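Local structure of diaminopimelate decarboxylase (2P3E) at residues Tyr7-Glu12 and Ser41-Glu46; Glu49-Ala54 and Pro256-Leu261; Pro214-Val219 and Ala262-Asp267; Lys237-Gly242 and Glu270-Lys275. The protein probably catalyses the pyridoxal 5'-phosphate-dependent decarboxylation of meso-diaminopimelate to L-lysine, the last step of lysine biosynthesis by the diaminopimelate pathway. One frame throughout, in Å; residues are numbered along the deposited sequence.

Contact 1 of 4, residues Tyr7-Glu12 and Ser41-Glu46; sequences YNPYLE and SNFIKE
Phe43 on the first turn of helix 41-54 packs against an Asx turn at Asn8, which also opens the type I beta turn Asn8-Leu11; the turn joins helix 3-7 to strand 11-14. The Phe43 CB lies 3.8 Å from Asn8 ND2. Beyond it CG and CD1 run obliquely past the amide, whose plane is 35° from the ring, and CD1 reaches Asn8 CG at 3.5 Å. At the ring edge Pro9 CD is 3.9 Å from CD1, and CE1, farther out, meets the Tyr7 O. Asn8 CG, anti to the backbone N (chi1 -173°), carries the amide to the ring, with OD1 taking the Tyr10 N-H at 2.9 Å while ND2 binds the Asn287 O. An alanine at Asn8 removes both bonds, and the Tyr10 N-H and the Asn287 carbonyl would probably be left without these mates, with a gap beside Phe43. Tyr10 reaches toward the helix, its CD2 4.3 Å from Phe43 CB.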
loop_
_atom_site.group_PDB
_atom_site.type_symbol
_atom_site.label_atom_id
_atom_site.label_comp_id
_atom_site.label_asym_id
_atom_site.label_seq_id
_atom_site.Cartn_x
_atom_site.Cartn_y
_atom_site.Cartn_z
ATOM N N TYR B 7 -19.818 -16.646 -7.266
ATOM C CA TYR B 7 -18.568 -15.885 -7.288
ATOM C C TYR B 7 -17.764 -16.210 -8.534
ATOM O O TYR B 7 -17.380 -15.314 -9.297
ATOM C CB TYR B 7 -17.750 -16.157 -6.018
ATOM C CG TYR B 7 -18.285 -15.453 -4.806
ATOM C CD1 TYR B 7 -18.031 -14.101 -4.603
ATOM C CD2 TYR B 7 -19.054 -16.137 -3.853
ATOM C CE1 TYR B 7 -18.535 -13.432 -3.516
ATOM C CE2 TYR B 7 -19.561 -15.481 -2.745
ATOM C CZ TYR B 7 -19.284 -14.124 -2.574
ATOM O OH TYR B 7 -19.748 -13.444 -1.486
ATOM N N ASN B 8 -17.541 -17.505 -8.760
ATOM C CA ASN B 8 -16.724 -17.976 -9.869
ATOM C C ASN B 8 -17.160 -19.411 -10.192
ATOM O O ASN B 8 -17.018 -20.303 -9.349
ATOM C CB ASN B 8 -15.226 -17.918 -9.506
ATOM C CG ASN B 8 -14.307 -18.226 -10.685
ATOM O OD1 ASN B 8 -14.584 -19.121 -11.491
ATOM N ND2 ASN B 8 -13.190 -17.482 -10.790
ATOM N N PRO B 9 -17.707 -19.632 -11.398
ATOM C CA PRO B 9 -18.269 -20.965 -11.662
ATOM C C PRO B 9 -17.204 -22.045 -11.851
ATOM O O PRO B 9 -17.551 -23.221 -11.976
ATOM C CB PRO B 9 -19.079 -20.753 -12.944
ATOM C CG PRO B 9 -18.420 -19.638 -13.627
ATOM C CD PRO B 9 -17.868 -18.734 -12.552
ATOM N N TYR B 10 -15.926 -21.653 -11.842
ATOM C CA TYR B 10 -14.819 -22.618 -11.875
ATOM C C TYR B 10 -14.370 -23.067 -10.483
ATOM O O TYR B 10 -13.496 -23.917 -10.366
ATOM C CB TYR B 10 -13.648 -22.081 -12.699
ATOM C CG TYR B 10 -14.009 -21.948 -14.152
ATOM C CD1 TYR B 10 -13.978 -23.074 -14.988
ATOM C CD2 TYR B 10 -14.418 -20.725 -14.689
ATOM C CE1 TYR B 10 -14.327 -22.991 -16.303
ATOM C CE2 TYR B 10 -14.772 -20.627 -16.032
ATOM C CZ TYR B 10 -14.717 -21.779 -16.828
ATOM O OH TYR B 10 -15.050 -21.752 -18.160
ATOM N N LEU B 11 -15.001 -22.510 -9.448
ATOM C CA LEU B 11 -14.759 -22.912 -8.073
ATOM C C LEU B 11 -15.735 -24.005 -7.657
ATOM O O LEU B 11 -16.941 -23.909 -7.907
ATOM C CB LEU B 11 -14.938 -21.735 -7.109
ATOM C CG LEU B 11 -13.823 -20.720 -6.852
ATOM C CD1 LEU B 11 -14.397 -19.545 -6.063
ATOM C CD2 LEU B 11 -12.675 -21.371 -6.084
ATOM N N GLU B 12 -15.216 -25.022 -6.986
ATOM C CA GLU B 12 -16.068 -26.066 -6.427
ATOM C C GLU B 12 -15.346 -26.850 -5.357
ATOM O O GLU B 12 -14.118 -26.996 -5.395
ATOM C CB GLU B 12 -16.542 -27.037 -7.525
ATOM C CG GLU B 12 -15.432 -27.738 -8.254
ATOM C CD GLU B 12 -15.935 -28.846 -9.178
ATOM O OE1 GLU B 12 -17.079 -28.744 -9.688
ATOM O OE2 GLU B 12 -15.183 -29.819 -9.386
ATOM N N SER B 41 -7.826 -18.674 -15.624
ATOM C CA SER B 41 -7.665 -18.239 -16.995
ATOM C C SER B 41 -9.012 -18.147 -17.722
ATOM O O SER B 41 -9.304 -17.136 -18.386
ATOM C CB SER B 41 -6.718 -19.197 -17.737
ATOM O OG SER B 41 -6.468 -18.744 -19.047
ATOM N N ASN B 42 -9.835 -19.191 -17.590
ATOM C CA ASN B 42 -11.098 -19.238 -18.321
ATOM C C ASN B 42 -12.124 -18.249 -17.802
ATOM O O ASN B 42 -12.964 -17.779 -18.571
ATOM C CB ASN B 42 -11.674 -20.658 -18.386
ATOM C CG ASN B 42 -11.000 -21.493 -19.450
ATOM O OD1 ASN B 42 -11.063 -21.164 -20.636
ATOM N ND2 ASN B 42 -10.298 -22.552 -19.026
ATOM N N PHE B 43 -12.069 -17.938 -16.505
ATOM C CA PHE B 43 -12.915 -16.859 -15.975
ATOM C C PHE B 43 -12.602 -15.522 -16.639
ATOM O O PHE B 43 -13.524 -14.809 -17.074
ATOM C CB PHE B 43 -12.812 -16.730 -14.447
ATOM C CG PHE B 43 -13.797 -15.744 -13.847
ATOM C CD1 PHE B 43 -15.067 -16.163 -13.445
ATOM C CD2 PHE B 43 -13.465 -14.392 -13.703
ATOM C CE1 PHE B 43 -15.978 -15.263 -12.897
ATOM C CE2 PHE B 43 -14.368 -13.483 -13.134
ATOM C CZ PHE B 43 -15.631 -13.929 -12.734
ATOM N N ILE B 44 -11.315 -15.171 -16.697
ATOM C CA ILE B 44 -10.874 -13.913 -17.312
ATOM C C ILE B 44 -11.354 -13.823 -18.767
ATOM O O ILE B 44 -11.958 -12.813 -19.170
ATOM C CB ILE B 44 -9.337 -13.737 -17.233
ATOM C CG1 ILE B 44 -8.875 -13.611 -15.768
ATOM C CG2 ILE B 44 -8.895 -12.497 -18.000
ATOM C CD1 ILE B 44 -7.372 -13.791 -15.568
ATOM N N LYS B 45 -11.074 -14.875 -19.547
ATOM C CA LYS B 45 -11.444 -14.934 -20.964
ATOM C C LYS B 45 -12.951 -14.780 -21.150
ATOM O O LYS B 45 -13.387 -14.052 -22.043
ATOM C CB LYS B 45 -10.960 -16.247 -21.628
ATOM C CG LYS B 45 -9.438 -16.418 -21.736
ATOM C CD LYS B 45 -9.063 -17.873 -22.107
ATOM C CE LYS B 45 -7.567 -18.033 -22.385
ATOM N NZ LYS B 45 -7.292 -19.368 -23.015
ATOM N N GLU B 46 -13.732 -15.462 -20.317
ATOM C CA GLU B 46 -15.194 -15.452 -20.428
ATOM C C GLU B 46 -15.833 -14.123 -20.016
ATOM O O GLU B 46 -16.831 -13.711 -20.617
ATOM C CB GLU B 46 -15.830 -16.595 -19.636
ATOM C CG GLU B 46 -15.639 -17.947 -20.312
ATOM C CD GLU B 46 -15.847 -19.121 -19.378
ATOM O OE1 GLU B 46 -16.487 -18.961 -18.319
ATOM O OE2 GLU B 46 -15.359 -20.219 -19.725
#

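Contact 2 of 4, residues Glu49-Ala54 and Pro256-Leu261; sequences EAYRKA and PAPQDL
Pro258 and Tyr51 form a CH-pi contact between two outer helices of the pyridoxal-binding barrel, where helix 258-269 begins beside the last turns of helix 41-54. Pro258 CG stands 3.7 Å from the centroid of the Tyr51 ring, only 8° off its normal, so the pyrrolidine presses on the middle of one face. The tyrosine's CG lies opposite its own carbonyl carbon (chi1 -86°), which brings that face against Pro258, and its OH hydrogen-bonds Ser283 OG. On the flank, Ala54 CB touches Pro258 CB at 3.8 Å. The outer margin is polar: Gln259 bends at chi2 to bring OE1 within 3.4 Å of Ala54 CA, and a water joins NE2, also bonded to Asp263 OD1, to the Ala54 O. A serine in place of Tyr51 takes away the ring, and Pro258 CG would probably face a gap while Ser283 OG lost its phenolic partner. The parallel pairing of strands 59-63 and 275-278, which follow these helices, closes the TIM-type barrel, and the helices pack outside that seam.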
loop_
_atom_site.group_PDB
_atom_site.type_symbol
_atom_site.label_atom_id
_atom_site.label_comp_id
_atom_site.label_asym_id
_atom_site.label_seq_id
_atom_site.Cartn_x
_atom_site.Cartn_y
_atom_site.Cartn_z
ATOM N N GLU B 49 -15.111 -11.920 -22.998
ATOM C CA GLU B 49 -15.964 -12.323 -24.107
ATOM C C GLU B 49 -17.418 -11.905 -23.887
ATOM O O GLU B 49 -18.142 -11.629 -24.848
ATOM C CB GLU B 49 -15.859 -13.838 -24.370
ATOM C CG GLU B 49 -14.518 -14.300 -24.965
ATOM C CD GLU B 49 -14.119 -13.553 -26.222
ATOM O OE1 GLU B 49 -15.006 -13.230 -27.048
ATOM O OE2 GLU B 49 -12.909 -13.292 -26.395
ATOM N N ALA B 50 -17.844 -11.864 -22.635
ATOM C CA ALA B 50 -19.168 -11.337 -22.303
ATOM C C ALA B 50 -19.349 -9.881 -22.750
ATOM O O ALA B 50 -20.420 -9.507 -23.241
ATOM C CB ALA B 50 -19.465 -11.490 -20.828
ATOM N N TYR B 51 -18.304 -9.067 -22.575
ATOM C CA TYR B 51 -18.297 -7.691 -23.068
ATOM C C TYR B 51 -18.323 -7.653 -24.603
ATOM O O TYR B 51 -19.085 -6.884 -25.196
ATOM C CB TYR B 51 -17.067 -6.935 -22.532
ATOM C CG TYR B 51 -17.298 -6.321 -21.171
ATOM C CD1 TYR B 51 -16.828 -6.942 -20.015
ATOM C CD2 TYR B 51 -17.993 -5.116 -21.043
ATOM C CE1 TYR B 51 -17.043 -6.365 -18.746
ATOM C CE2 TYR B 51 -18.222 -4.527 -19.777
ATOM C CZ TYR B 51 -17.741 -5.160 -18.644
ATOM O OH TYR B 51 -17.953 -4.576 -17.427
ATOM N N ARG B 52 -17.499 -8.488 -25.239
ATOM C CA ARG B 52 -17.444 -8.555 -26.699
ATOM C C ARG B 52 -18.800 -8.939 -27.309
ATOM O O ARG B 52 -19.220 -8.347 -28.299
ATOM C CB ARG B 52 -16.381 -9.546 -27.172
ATOM C CG ARG B 52 -14.961 -9.183 -26.805
ATOM C CD ARG B 52 -14.382 -8.115 -27.734
ATOM C CZ ARG B 52 -12.566 -5.405 -28.895
ATOM N NH1 ARG B 52 -12.664 -4.916 -30.139
ATOM N NH2 ARG B 52 -11.741 -4.851 -28.011
ATOM N N LYS B 53 -19.450 -9.937 -26.721
ATOM C CA LYS B 53 -20.747 -10.410 -27.173
ATOM C C LYS B 53 -21.821 -9.335 -26.941
ATOM O O LYS B 53 -22.617 -9.048 -27.841
ATOM C CB LYS B 53 -21.111 -11.720 -26.469
ATOM C CG LYS B 53 -22.482 -12.253 -26.795
ATOM C CD LYS B 53 -22.721 -13.615 -26.140
ATOM C CE LYS B 53 -24.176 -14.063 -26.280
ATOM N NZ LYS B 53 -24.294 -15.487 -25.847
ATOM N N ALA B 54 -21.818 -8.730 -25.755
ATOM C CA ALA B 54 -22.758 -7.641 -25.431
ATOM C C ALA B 54 -22.588 -6.376 -26.271
ATOM O O ALA B 54 -23.581 -5.737 -26.611
ATOM C CB ALA B 54 -22.720 -7.304 -23.925
ATOM N N PRO B 256 -24.476 -7.021 -12.055
ATOM C CA PRO B 256 -25.028 -6.843 -13.387
ATOM C C PRO B 256 -24.119 -7.539 -14.414
ATOM O O PRO B 256 -22.947 -7.778 -14.125
ATOM C CB PRO B 256 -25.000 -5.323 -13.565
ATOM C CG PRO B 256 -23.796 -4.879 -12.749
ATOM C CD PRO B 256 -23.841 -5.787 -11.540
ATOM N N ALA B 257 -24.673 -7.914 -15.565
ATOM C CA ALA B 257 -23.894 -8.489 -16.662
ATOM C C ALA B 257 -23.624 -7.415 -17.711
ATOM O O ALA B 257 -24.370 -6.431 -17.791
ATOM C CB ALA B 257 -24.641 -9.660 -17.289
ATOM N N PRO B 258 -22.555 -7.580 -18.511
ATOM C CA PRO B 258 -22.398 -6.665 -19.638
ATOM C C PRO B 258 -23.656 -6.561 -20.508
ATOM O O PRO B 258 -24.007 -5.472 -20.943
ATOM C CB PRO B 258 -21.231 -7.279 -20.418
ATOM C CG PRO B 258 -20.398 -7.938 -19.349
ATOM C CD PRO B 258 -21.414 -8.514 -18.395
ATOM N N GLN B 259 -24.331 -7.686 -20.745
ATOM C CA GLN B 259 -25.578 -7.657 -21.528
ATOM C C GLN B 259 -26.664 -6.763 -20.924
ATOM O O GLN B 259 -27.452 -6.163 -21.680
ATOM C CB GLN B 259 -26.141 -9.070 -21.784
ATOM C CG GLN B 259 -27.245 -9.077 -22.864
ATOM C CD GLN B 259 -26.760 -8.544 -24.215
ATOM O OE1 GLN B 259 -25.767 -9.025 -24.780
ATOM N NE2 GLN B 259 -27.462 -7.553 -24.740
ATOM N N ASP B 260 -26.727 -6.684 -19.592
ATOM C CA ASP B 260 -27.653 -5.749 -18.928
ATOM C C ASP B 260 -27.351 -4.281 -19.258
ATOM O O ASP B 260 -28.278 -3.476 -19.429
ATOM C CB ASP B 260 -27.679 -5.936 -17.404
ATOM C CG ASP B 260 -28.015 -7.349 -16.998
ATOM O OD1 ASP B 260 -28.913 -7.933 -17.632
ATOM O OD2 ASP B 260 -27.374 -7.882 -16.057
ATOM N N LEU B 261 -26.061 -3.937 -19.325
ATOM C CA LEU B 261 -25.650 -2.586 -19.700
ATOM C C LEU B 261 -25.965 -2.320 -21.158
ATOM O O LEU B 261 -26.454 -1.243 -21.494
ATOM C CB LEU B 261 -24.161 -2.354 -19.418
ATOM C CG LEU B 261 -23.634 -0.939 -19.688
ATOM C CD1 LEU B 261 -24.236 0.108 -18.735
ATOM C CD2 LEU B 261 -22.084 -0.913 -19.649
HETATM O O HOH W 1 -26.113 -6.417 -27.372
#

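Contact 3 of 4, residues Pro214-Val219 and Ala262-Asp267; sequences PYREAV and ADLLKD
Arg216 and Leu265 mark the nearest approach of two helical segments, 214-219 and 262-267, whose axes come within 9.6 Å and run in similar directions, crossing at -28°. Two leucines fill the space. Leu264, its CG opposite the backbone N (chi1 -177°), extends directly across, and its CD2 comes within 4.0 Å of Tyr215 CB and 3.9 Å of Arg216 N, over the backbone at Tyr215-Arg216. Leu265 starts off to one side, but its end swings inward: CD2 lies 3.8 Å from the Tyr215 O and 3.9 Å from Val219 CG2, the valine and leucine side chains meeting at about a right angle. Of its side chain, Tyr215 brings CB to the two leucines. Its ring leads away from them, past Leu261, toward the loop where OH bonds the Gly243 O, next to a glycine that probably binds the cofactor. Arg216 likewise turns its guanidinium outward, to a salt bridge with Glu220. What meets across the gap is therefore methyls, methylenes and backbone flank, packed by shape and burial, while the Tyr215 hydroxyl and the Arg216 guanidinium find their polar partners elsewhere.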
loop_
_atom_site.group_PDB
_atom_site.type_symbol
_atom_site.label_atom_id
_atom_site.label_comp_id
_atom_site.label_asym_id
_atom_site.label_seq_id
_atom_site.Cartn_x
_atom_site.Cartn_y
_atom_site.Cartn_z
ATOM N N PRO B 214 -27.852 4.590 -13.078
ATOM C CA PRO B 214 -27.175 5.869 -13.378
ATOM C C PRO B 214 -26.483 5.943 -14.729
ATOM O O PRO B 214 -26.258 7.044 -15.232
ATOM C CB PRO B 214 -26.118 5.993 -12.269
ATOM C CG PRO B 214 -26.594 5.117 -11.182
ATOM C CD PRO B 214 -27.333 3.986 -11.836
ATOM N N TYR B 215 -26.145 4.801 -15.322
ATOM C CA TYR B 215 -25.528 4.819 -16.644
ATOM C C TYR B 215 -26.429 5.463 -17.703
ATOM O O TYR B 215 -25.931 6.104 -18.621
ATOM C CB TYR B 215 -25.118 3.421 -17.082
ATOM C CG TYR B 215 -23.807 2.931 -16.460
ATOM C CD1 TYR B 215 -22.558 3.285 -17.019
ATOM C CD2 TYR B 215 -23.824 2.103 -15.351
ATOM C CE1 TYR B 215 -21.337 2.817 -16.442
ATOM C CE2 TYR B 215 -22.639 1.630 -14.770
ATOM C CZ TYR B 215 -21.398 1.991 -15.310
ATOM O OH TYR B 215 -20.243 1.498 -14.705
ATOM N N ARG B 216 -27.744 5.283 -17.588
ATOM C CA ARG B 216 -28.653 5.838 -18.593
ATOM C C ARG B 216 -28.514 7.365 -18.662
ATOM O O ARG B 216 -28.180 7.889 -19.716
ATOM C CB ARG B 216 -30.111 5.407 -18.364
ATOM C CG ARG B 216 -30.971 5.519 -19.639
ATOM C CD ARG B 216 -32.461 5.814 -19.359
ATOM N NE ARG B 216 -32.630 7.072 -18.636
ATOM C CZ ARG B 216 -32.631 8.284 -19.191
ATOM N NH1 ARG B 216 -32.496 8.447 -20.510
ATOM N NH2 ARG B 216 -32.754 9.345 -18.410
ATOM N N GLU B 217 -28.720 8.056 -17.535
ATOM C CA GLU B 217 -28.657 9.523 -17.496
ATOM C C GLU B 217 -27.271 10.013 -17.879
ATOM O O GLU B 217 -27.138 10.985 -18.623
ATOM C CB GLU B 217 -29.047 10.096 -16.116
ATOM C CG GLU B 217 -29.032 11.653 -16.075
ATOM C CD GLU B 217 -29.410 12.245 -14.715
ATOM O OE1 GLU B 217 -29.585 11.490 -13.734
ATOM O OE2 GLU B 217 -29.528 13.496 -14.635
ATOM N N ALA B 218 -26.253 9.325 -17.364
ATOM C CA ALA B 218 -24.855 9.666 -17.640
ATOM C C ALA B 218 -24.574 9.649 -19.128
ATOM O O ALA B 218 -24.097 10.640 -19.690
ATOM C CB ALA B 218 -23.908 8.700 -16.895
ATOM N N VAL B 219 -24.866 8.515 -19.762
ATOM C CA VAL B 219 -24.657 8.352 -21.200
ATOM C C VAL B 219 -25.575 9.288 -22.017
ATOM O O VAL B 219 -25.176 9.778 -23.070
ATOM C CB VAL B 219 -24.784 6.845 -21.635
ATOM C CG1 VAL B 219 -24.690 6.679 -23.142
ATOM C CG2 VAL B 219 -23.695 5.993 -20.937
ATOM N N ALA B 262 -25.711 -3.308 -22.021
ATOM C CA ALA B 262 -26.006 -3.153 -23.442
ATOM C C ALA B 262 -27.506 -2.914 -23.667
ATOM O O ALA B 262 -27.879 -2.068 -24.480
ATOM C CB ALA B 262 -25.519 -4.368 -24.240
ATOM N N ASP B 263 -28.342 -3.652 -22.933
ATOM C CA ASP B 263 -29.807 -3.505 -22.984
ATOM C C ASP B 263 -30.251 -2.118 -22.525
ATOM O O ASP B 263 -31.097 -1.462 -23.166
ATOM C CB ASP B 263 -30.496 -4.564 -22.107
ATOM C CG ASP B 263 -30.334 -6.006 -22.644
ATOM O OD1 ASP B 263 -29.948 -6.208 -23.811
ATOM O OD2 ASP B 263 -30.580 -6.953 -21.868
ATOM N N LEU B 264 -29.683 -1.667 -21.413
ATOM C CA LEU B 264 -30.002 -0.358 -20.889
ATOM C C LEU B 264 -29.660 0.758 -21.887
ATOM O O LEU B 264 -30.387 1.752 -21.967
ATOM C CB LEU B 264 -29.275 -0.112 -19.566
ATOM C CG LEU B 264 -29.581 1.219 -18.851
ATOM C CD1 LEU B 264 -31.033 1.266 -18.315
ATOM C CD2 LEU B 264 -28.563 1.494 -17.744
ATOM N N LEU B 265 -28.564 0.593 -22.636
ATOM C CA LEU B 265 -28.026 1.689 -23.457
ATOM C C LEU B 265 -28.309 1.576 -24.958
ATOM O O LEU B 265 -27.986 2.490 -25.712
ATOM C CB LEU B 265 -26.498 1.840 -23.242
ATOM C CG LEU B 265 -25.951 2.080 -21.826
ATOM C CD1 LEU B 265 -24.426 2.211 -21.873
ATOM C CD2 LEU B 265 -26.578 3.319 -21.169
ATOM N N LYS B 266 -28.888 0.457 -25.392
ATOM C CA LYS B 266 -29.064 0.188 -26.824
ATOM C C LYS B 266 -29.732 1.364 -27.544
ATOM O O LYS B 266 -29.188 1.903 -28.510
ATOM C CB LYS B 266 -29.884 -1.087 -27.061
ATOM C CG LYS B 266 -29.992 -1.450 -28.552
ATOM C CD LYS B 266 -31.184 -2.346 -28.854
ATOM C CE LYS B 266 -31.185 -2.744 -30.347
ATOM N NZ LYS B 266 -31.963 -3.993 -30.540
ATOM N N ASP B 267 -30.899 1.766 -27.052
ATOM C CA ASP B 267 -31.686 2.775 -27.756
ATOM C C ASP B 267 -30.984 4.134 -27.736
ATOM O O ASP B 267 -30.957 4.840 -28.740
ATOM C CB ASP B 267 -33.104 2.855 -27.199
ATOM C CG ASP B 267 -33.936 1.621 -27.542
ATOM O OD1 ASP B 267 -33.490 0.753 -28.316
ATOM O OD2 ASP B 267 -35.048 1.500 -27.007
#

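Contact 4 of 4, residues Lys237-Gly242 and Glu270-Lys275; sequences KYLDIG and ENVKAK
Leu239 and Ala274 lie at the packed heart of this contact, where strand 238-240 pairs in parallel with Lys275, the start of the next strand. The backbone bonds are paired about Tyr238: Lys275 N donates to the Lys237 O at 2.9 Å, and Leu239 N to the Lys275 O, also at 2.9 Å and straighter, 166° at the hydrogen. Between them the Tyr238 CA approaches the same Lys275 oxygen at 3.3 Å. Beside this bridge Leu239 sends CG to 3.7 Å from Ala274 CB, and its CD1 meets Val272 CG2 tip to tip at 3.8 Å. The leucine gets there because its CG lies opposite its carbonyl carbon (chi1 -64°); Tyr226 of helix 214-231 also borders this apolar cluster. The other side is looser. Tyr238 CD1 merely grazes Lys275 CB at 3.9 Å, the two side chains passing at an oblique angle, and both lysines carry their charges off: Lys275 NZ to the Asp57 O, Lys237 NZ to a salt bridge with Asp235. Strand 238-240, helix 258-269 and strand 275-278 form a beta-alpha-beta unit, the repeating element of an alpha/beta (TIM) barrel.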
loop_
_atom_site.group_PDB
_atom_site.type_symbol
_atom_site.label_atom_id
_atom_site.label_comp_id
_atom_site.label_asym_id
_atom_site.label_seq_id
_atom_site.Cartn_x
_atom_site.Cartn_y
_atom_site.Cartn_z
ATOM N N LYS B 237 -15.197 10.862 -33.216
ATOM C CA LYS B 237 -15.079 9.483 -33.680
ATOM C C LYS B 237 -15.345 8.457 -32.574
ATOM O O LYS B 237 -15.819 7.357 -32.863
ATOM C CB LYS B 237 -13.687 9.247 -34.275
ATOM C CG LYS B 237 -13.343 10.127 -35.463
ATOM C CD LYS B 237 -11.850 9.971 -35.803
ATOM C CE LYS B 237 -11.417 10.896 -36.948
ATOM N NZ LYS B 237 -12.120 10.574 -38.223
ATOM N N TYR B 238 -15.051 8.830 -31.315
ATOM C CA TYR B 238 -15.120 7.896 -30.164
ATOM C C TYR B 238 -15.923 8.432 -28.980
ATOM O O TYR B 238 -15.807 9.592 -28.607
ATOM C CB TYR B 238 -13.717 7.502 -29.663
ATOM C CG TYR B 238 -12.816 7.066 -30.788
ATOM C CD1 TYR B 238 -12.935 5.789 -31.357
ATOM C CD2 TYR B 238 -11.867 7.930 -31.298
ATOM C CE1 TYR B 238 -12.114 5.393 -32.427
ATOM C CE2 TYR B 238 -11.041 7.548 -32.350
ATOM C CZ TYR B 238 -11.186 6.290 -32.915
ATOM O OH TYR B 238 -10.359 5.947 -33.969
ATOM N N LEU B 239 -16.730 7.558 -28.408
ATOM C CA LEU B 239 -17.417 7.829 -27.158
ATOM C C LEU B 239 -16.979 6.758 -26.184
ATOM O O LEU B 239 -17.386 5.599 -26.282
ATOM C CB LEU B 239 -18.931 7.796 -27.330
ATOM C CG LEU B 239 -19.534 8.859 -28.256
ATOM C CD1 LEU B 239 -21.054 8.694 -28.297
ATOM C CD2 LEU B 239 -19.135 10.284 -27.839
ATOM N N ASP B 240 -16.110 7.163 -25.269
ATOM C CA ASP B 240 -15.559 6.278 -24.261
ATOM C C ASP B 240 -16.408 6.446 -22.989
ATOM O O ASP B 240 -16.310 7.458 -22.298
ATOM C CB ASP B 240 -14.076 6.648 -24.030
ATOM C CG ASP B 240 -13.371 5.714 -23.063
ATOM O OD1 ASP B 240 -14.042 5.037 -22.256
ATOM O OD2 ASP B 240 -12.122 5.686 -23.108
ATOM N N ILE B 241 -17.229 5.440 -22.686
ATOM C CA ILE B 241 -18.197 5.569 -21.609
ATOM C C ILE B 241 -17.711 4.944 -20.296
ATOM O O ILE B 241 -18.471 4.813 -19.345
ATOM C CB ILE B 241 -19.603 5.086 -22.032
ATOM C CG1 ILE B 241 -19.574 3.622 -22.484
ATOM C CG2 ILE B 241 -20.119 5.952 -23.184
ATOM C CD1 ILE B 241 -20.979 2.991 -22.636
ATOM N N GLY B 242 -16.438 4.574 -20.255
ATOM C CA GLY B 242 -15.792 4.217 -18.994
ATOM C C GLY B 242 -16.006 2.791 -18.552
ATOM O O GLY B 242 -16.500 1.935 -19.318
ATOM N N GLU B 270 -28.159 4.110 -30.294
ATOM C CA GLU B 270 -28.620 4.151 -31.678
ATOM C C GLU B 270 -28.564 5.578 -32.250
ATOM O O GLU B 270 -28.499 5.749 -33.471
ATOM C CB GLU B 270 -30.006 3.511 -31.822
ATOM C CG GLU B 270 -30.543 3.440 -33.252
ATOM C CD GLU B 270 -29.538 2.902 -34.308
ATOM O OE1 GLU B 270 -28.870 1.869 -34.072
ATOM O OE2 GLU B 270 -29.441 3.521 -35.396
ATOM N N ASN B 271 -28.529 6.586 -31.377
ATOM C CA ASN B 271 -28.438 7.985 -31.797
ATOM C C ASN B 271 -27.066 8.385 -32.339
ATOM O O ASN B 271 -26.920 9.462 -32.905
ATOM C CB ASN B 271 -28.776 8.915 -30.631
ATOM C CG ASN B 271 -30.236 8.820 -30.204
ATOM O OD1 ASN B 271 -31.142 9.142 -30.974
ATOM N ND2 ASN B 271 -30.462 8.399 -28.968
ATOM N N VAL B 272 -26.057 7.543 -32.130
ATOM C CA VAL B 272 -24.690 7.960 -32.434
ATOM C C VAL B 272 -23.976 7.083 -33.464
ATOM O O VAL B 272 -24.222 5.877 -33.555
ATOM C CB VAL B 272 -23.849 8.128 -31.140
ATOM C CG1 VAL B 272 -24.581 9.045 -30.145
ATOM C CG2 VAL B 272 -23.554 6.805 -30.511
ATOM N N LYS B 273 -23.118 7.714 -34.254
ATOM C CA LYS B 273 -22.311 7.019 -35.250
ATOM C C LYS B 273 -20.932 6.649 -34.692
ATOM O O LYS B 273 -20.227 5.821 -35.276
ATOM C CB LYS B 273 -22.110 7.898 -36.497
ATOM C CG LYS B 273 -23.355 8.139 -37.329
ATOM C CD LYS B 273 -22.970 8.745 -38.696
ATOM C CE LYS B 273 -22.528 10.194 -38.554
ATOM N NZ LYS B 273 -22.166 10.768 -39.907
ATOM N N ALA B 274 -20.548 7.287 -33.588
ATOM C CA ALA B 274 -19.237 7.086 -32.972
ATOM C C ALA B 274 -18.973 5.638 -32.553
ATOM O O ALA B 274 -19.904 4.890 -32.249
ATOM C CB ALA B 274 -19.068 8.028 -31.792
ATOM N N LYS B 275 -17.701 5.235 -32.575
ATOM C CA LYS B 275 -17.301 3.943 -32.012
ATOM C C LYS B 275 -17.280 4.072 -30.495
ATOM O O LYS B 275 -16.736 5.048 -29.957
ATOM C CB LYS B 275 -15.928 3.508 -32.530
ATOM C CG LYS B 275 -15.508 2.072 -32.108
ATOM C CD LYS B 275 -14.461 1.522 -33.044
ATOM C CE LYS B 275 -13.941 0.170 -32.587
ATOM N NZ LYS B 275 -14.845 -0.935 -33.058
#

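Overall arrangement
Contacts 2, 3 and 4 lie on one side of the chain's centre, and contact 1 joins them through helix 41-54. Contact 1 and contact 2 share that helix, their centres 16 Å apart; contact 2 and contact 3 share helix 258-269, at 13 Å, and touch where Leu261 CD1 lies 3.7 Å from Tyr215 CG. Contact 3 in turn meets contact 4, centres 12 Å apart, through Leu265 CD1 and Ile241 CD1 at 3.6 Å, tying the helix packing to segment 237-242. Contact 1 stands apart from contact 4, with centres 30 Å away. The probable cofactor site is near contacts 2 and 3: the Tyr51 side chain is about 4 Å from that of Pro280, and the Tyr215 side chain about 3 Å from Gly244.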